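Nudix hydrolase DR_0079 (Deinococcus radiodurans, PDB 2O5F) hydrolyses nucleoside di- and triphosphates with magnesium as cofactor, with a marked preference for CDP and CTP. Local coordinates at residues A[138-142]-A[143-147]; A[153-156]-A[157-161]. One frame throughout, in Å; residues are numbered along the deposited sequence.

Contact 1 (138-147) comes first along the chain and contact 2 (153-161) follows. Their centres lie about 12 Å apart, on the same side of the centre of the chain. Contact 1 is where strand 136-140 turns into helix 142-151, and contact 2 is the end of the connection into the next helix, 159-166; between them they start both helices of the C-terminal part of the Nudix fold. The helices meet directly: Leu145 CD1 is 4.2 Å from Leu159 CD2, and Leu146 CD2 rests 3.8 Å from Ala160 O. Contact 1 lies away from the magnesium site; in contact 2 the side chain of Lys156 is about 7 Å from that of Glu89, an inferred magnesium ligand.

Contact 1: residues A[138-142]-A[143-147]; sequences EWLTP and EHLLA
Thr141 caps the helix that follows it, and His144 supplies the N-H that it holds. With chi1 at 65°, OG1 is tucked between the backbone N and carbonyl carbon of Thr141, where it accepts from His144 N at 3.1 Å (N-H...O 163°). The same hydroxyl oxygen lies over a face of the imidazole, 3.4 Å from His144 CG. Behind the cap the backbone closes firmly: Thr141 O takes Leu145 N at 3.0 Å, and Pro142 O takes Leu146 N at 2.9 Å. On this inner side the methyls Leu140 CD1 and Leu145 CD1 meet at 4.3 Å, joining the strand end to the first helical turn.

The outer side is looser and watery. One water sits over the centre of the His144 ring and bridges Thr141 OG1 and Glu143 OE1; a second links Thr141 N to His144 ND1, which probably helps fix the rotation of the ring.

Strand 136-140 pairs antiparallel with strand 48-52, and the cap residue, directly after the strand's last residue, starts helix 142-151. Pro142, Leu145 and Leu146 all pack on Val163 of helix 159-166, and Leu145 also reaches Ile50.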
# COMPACT_ATOMS: atom_id res chain seq x y z
N GLU A 138 7.37 4.58 -12.46
CA GLU A 138 8.43 5.56 -12.56
C GLU A 138 8.90 6.06 -11.21
O GLU A 138 8.14 6.07 -10.23
CB GLU A 138 8.00 6.72 -13.47
CG GLU A 138 6.75 7.48 -13.04
CD GLU A 138 6.06 8.22 -14.21
OE1 GLU A 138 6.72 9.00 -14.94
OE2 GLU A 138 4.83 8.03 -14.38
N TRP A 139 10.17 6.42 -11.14
CA TRP A 139 10.73 6.95 -9.91
C TRP A 139 10.33 8.41 -9.88
O TRP A 139 10.61 9.17 -10.80
CB TRP A 139 12.25 6.79 -9.89
CG TRP A 139 12.69 5.36 -9.75
CD1 TRP A 139 13.08 4.53 -10.74
CD2 TRP A 139 12.80 4.62 -8.53
NE1 TRP A 139 13.42 3.29 -10.22
CE2 TRP A 139 13.26 3.33 -8.86
CE3 TRP A 139 12.54 4.92 -7.18
CZ2 TRP A 139 13.49 2.34 -7.90
CZ3 TRP A 139 12.76 3.94 -6.22
CH2 TRP A 139 13.23 2.66 -6.59
N LEU A 140 9.64 8.80 -8.81
CA LEU A 140 9.18 10.17 -8.70
C LEU A 140 9.42 10.71 -7.31
O LEU A 140 9.36 9.97 -6.32
CB LEU A 140 7.68 10.25 -8.98
CG LEU A 140 7.12 9.82 -10.34
CD1 LEU A 140 5.60 9.81 -10.24
CD2 LEU A 140 7.59 10.77 -11.44
N THR A 141 9.70 12.00 -7.24
CA THR A 141 9.89 12.64 -5.96
C THR A 141 8.49 12.84 -5.40
O THR A 141 7.53 12.97 -6.15
CB THR A 141 10.56 14.00 -6.13
OG1 THR A 141 9.68 14.88 -6.85
CG2 THR A 141 11.86 13.85 -6.90
N PRO A 142 8.36 12.85 -4.07
CA PRO A 142 7.03 13.05 -3.47
C PRO A 142 6.39 14.36 -3.94
O PRO A 142 5.18 14.44 -4.11
CB PRO A 142 7.34 13.07 -1.98
CG PRO A 142 8.47 12.07 -1.88
CD PRO A 142 9.35 12.46 -3.05
N GLU A 143 7.23 15.38 -4.16
CA GLU A 143 6.75 16.68 -4.61
C GLU A 143 6.06 16.60 -5.97
O GLU A 143 4.96 17.13 -6.17
CB GLU A 143 7.92 17.66 -4.72
CG GLU A 143 7.51 19.05 -5.18
CD GLU A 143 8.70 19.93 -5.51
OE1 GLU A 143 9.34 19.71 -6.57
OE2 GLU A 143 9.01 20.84 -4.71
N HIS A 144 6.72 15.95 -6.92
CA HIS A 144 6.17 15.79 -8.27
C HIS A 144 4.92 14.90 -8.24
O HIS A 144 3.95 15.17 -8.95
CB HIS A 144 7.22 15.16 -9.20
CG HIS A 144 8.27 16.13 -9.67
ND1 HIS A 144 9.41 15.72 -10.32
CD2 HIS A 144 8.35 17.48 -9.58
CE1 HIS A 144 10.15 16.78 -10.62
NE2 HIS A 144 9.52 17.86 -10.17
N LEU A 145 4.96 13.85 -7.43
CA LEU A 145 3.82 12.95 -7.34
C LEU A 145 2.59 13.69 -6.82
O LEU A 145 1.50 13.61 -7.40
CB LEU A 145 4.13 11.78 -6.40
CG LEU A 145 2.96 10.84 -6.09
CD1 LEU A 145 2.40 10.25 -7.39
CD2 LEU A 145 3.43 9.72 -5.16
N LEU A 146 2.76 14.40 -5.71
CA LEU A 146 1.65 15.16 -5.12
C LEU A 146 1.13 16.22 -6.10
O LEU A 146 -0.08 16.48 -6.18
CB LEU A 146 2.10 15.81 -3.81
CG LEU A 146 2.32 14.83 -2.65
CD1 LEU A 146 2.85 15.56 -1.41
CD2 LEU A 146 0.99 14.14 -2.33
N ALA A 147 2.04 16.83 -6.85
CA ALA A 147 1.64 17.83 -7.83
C ALA A 147 0.70 17.22 -8.89
O ALA A 147 -0.32 17.82 -9.23
CB ALA A 147 2.87 18.44 -8.51
O HOH W 1 11.01 17.35 -6.91
O HOH W 2 10.32 13.11 -10.05

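Contact 2: residues A[153-156]-A[157-161]; sequences EAAK and GDLAE
In Leu159, chi1 of -180° turns the side chain back toward the incoming chain, and chi2 of 55° puts CD2 against Ala155 CB at 4.2 Å. Lys156 takes another course: with chi1 at -79° its CG stands beside the backbone N, and further bends at chi2 and chi4 carry the ammonium group off to a salt bridge with Asp65. What joins the two residues is the backbone carbonyl of Lys156.

That carbonyl closes a beta turn running from Lys156 to Leu159, with Gly157 and Asp158 at the corners and backbone angles of type I. Lys156 O accepts from Leu159 N at 3.1 Å. The N-H points at the oxygen fairly well, but the donor stands well above the carbonyl plane rather than on a lone pair. Leu159 CB also passes 3.5 Å from Lys156 O.

A water donates to Lys156 O at 2.7 Å and accepts from Ala160 N at 3.1 Å, so one carbonyl serves two successive N-H groups at the start of the helix, the second through solvent. The CB of Asp158 is directed away from 153-156, and OD2 hydrogen-bonds to Ser113 OG, tying the corner to another part of the chain.

Backbone bonds from Ala154 and Lys156 to Leu64 hold the connection in place, while Ala155 and Ala160 rest on Ile149 of helix 142-151, setting helix 159-166 against its predecessor.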
# COMPACT_ATOMS: atom_id res chain seq x y z
N GLU A 153 -4.59 14.10 -12.07
CA GLU A 153 -4.18 12.83 -12.68
C GLU A 153 -4.71 11.68 -11.80
O GLU A 153 -4.74 11.79 -10.58
CB GLU A 153 -2.65 12.76 -12.82
CG GLU A 153 -2.10 13.81 -13.80
CD GLU A 153 -0.73 13.43 -14.35
OE1 GLU A 153 -0.58 12.30 -14.87
OE2 GLU A 153 0.20 14.27 -14.30
N ALA A 154 -5.14 10.59 -12.44
CA ALA A 154 -5.71 9.43 -11.74
C ALA A 154 -4.78 8.81 -10.69
O ALA A 154 -3.62 8.54 -10.97
CB ALA A 154 -6.13 8.37 -12.76
N ALA A 155 -5.32 8.57 -9.50
CA ALA A 155 -4.55 7.99 -8.41
C ALA A 155 -5.43 7.31 -7.38
O ALA A 155 -6.56 7.73 -7.15
CB ALA A 155 -3.72 9.06 -7.73
N LYS A 156 -4.91 6.27 -6.75
CA LYS A 156 -5.65 5.58 -5.69
C LYS A 156 -6.03 6.61 -4.64
O LYS A 156 -5.25 7.50 -4.32
CB LYS A 156 -4.79 4.49 -5.06
CG LYS A 156 -4.73 3.24 -5.90
CD LYS A 156 -6.11 2.60 -5.98
CE LYS A 156 -6.08 1.39 -6.87
NZ LYS A 156 -5.01 0.43 -6.46
N GLY A 157 -7.24 6.46 -4.10
CA GLY A 157 -7.74 7.39 -3.12
C GLY A 157 -6.92 7.75 -1.90
O GLY A 157 -7.08 8.85 -1.37
N ASP A 158 -6.05 6.86 -1.44
CA ASP A 158 -5.25 7.18 -0.25
C ASP A 158 -3.78 7.47 -0.52
O ASP A 158 -3.02 7.72 0.41
CB ASP A 158 -5.34 6.06 0.78
CG ASP A 158 -6.73 5.90 1.35
OD1 ASP A 158 -7.47 6.90 1.45
OD2 ASP A 158 -7.07 4.76 1.73
N LEU A 159 -3.39 7.46 -1.79
CA LEU A 159 -2.00 7.70 -2.14
C LEU A 159 -1.48 9.06 -1.66
O LEU A 159 -0.47 9.11 -0.98
CB LEU A 159 -1.81 7.57 -3.65
CG LEU A 159 -0.38 7.80 -4.17
CD1 LEU A 159 0.60 6.87 -3.46
CD2 LEU A 159 -0.36 7.55 -5.68
N ALA A 160 -2.18 10.13 -2.01
CA ALA A 160 -1.75 11.47 -1.61
C ALA A 160 -1.60 11.60 -0.10
O ALA A 160 -0.57 12.08 0.39
CB ALA A 160 -2.72 12.52 -2.13
N GLU A 161 -2.61 11.17 0.65
CA GLU A 161 -2.57 11.26 2.11
C GLU A 161 -1.42 10.43 2.71
O GLU A 161 -0.77 10.86 3.66
CB GLU A 161 -3.92 10.83 2.72
CG GLU A 161 -3.94 10.79 4.26
CD GLU A 161 -5.35 10.71 4.86
OE1 GLU A 161 -6.30 10.35 4.13
OE2 GLU A 161 -5.52 10.99 6.06
O HOH W 3 -4.87 10.04 -3.49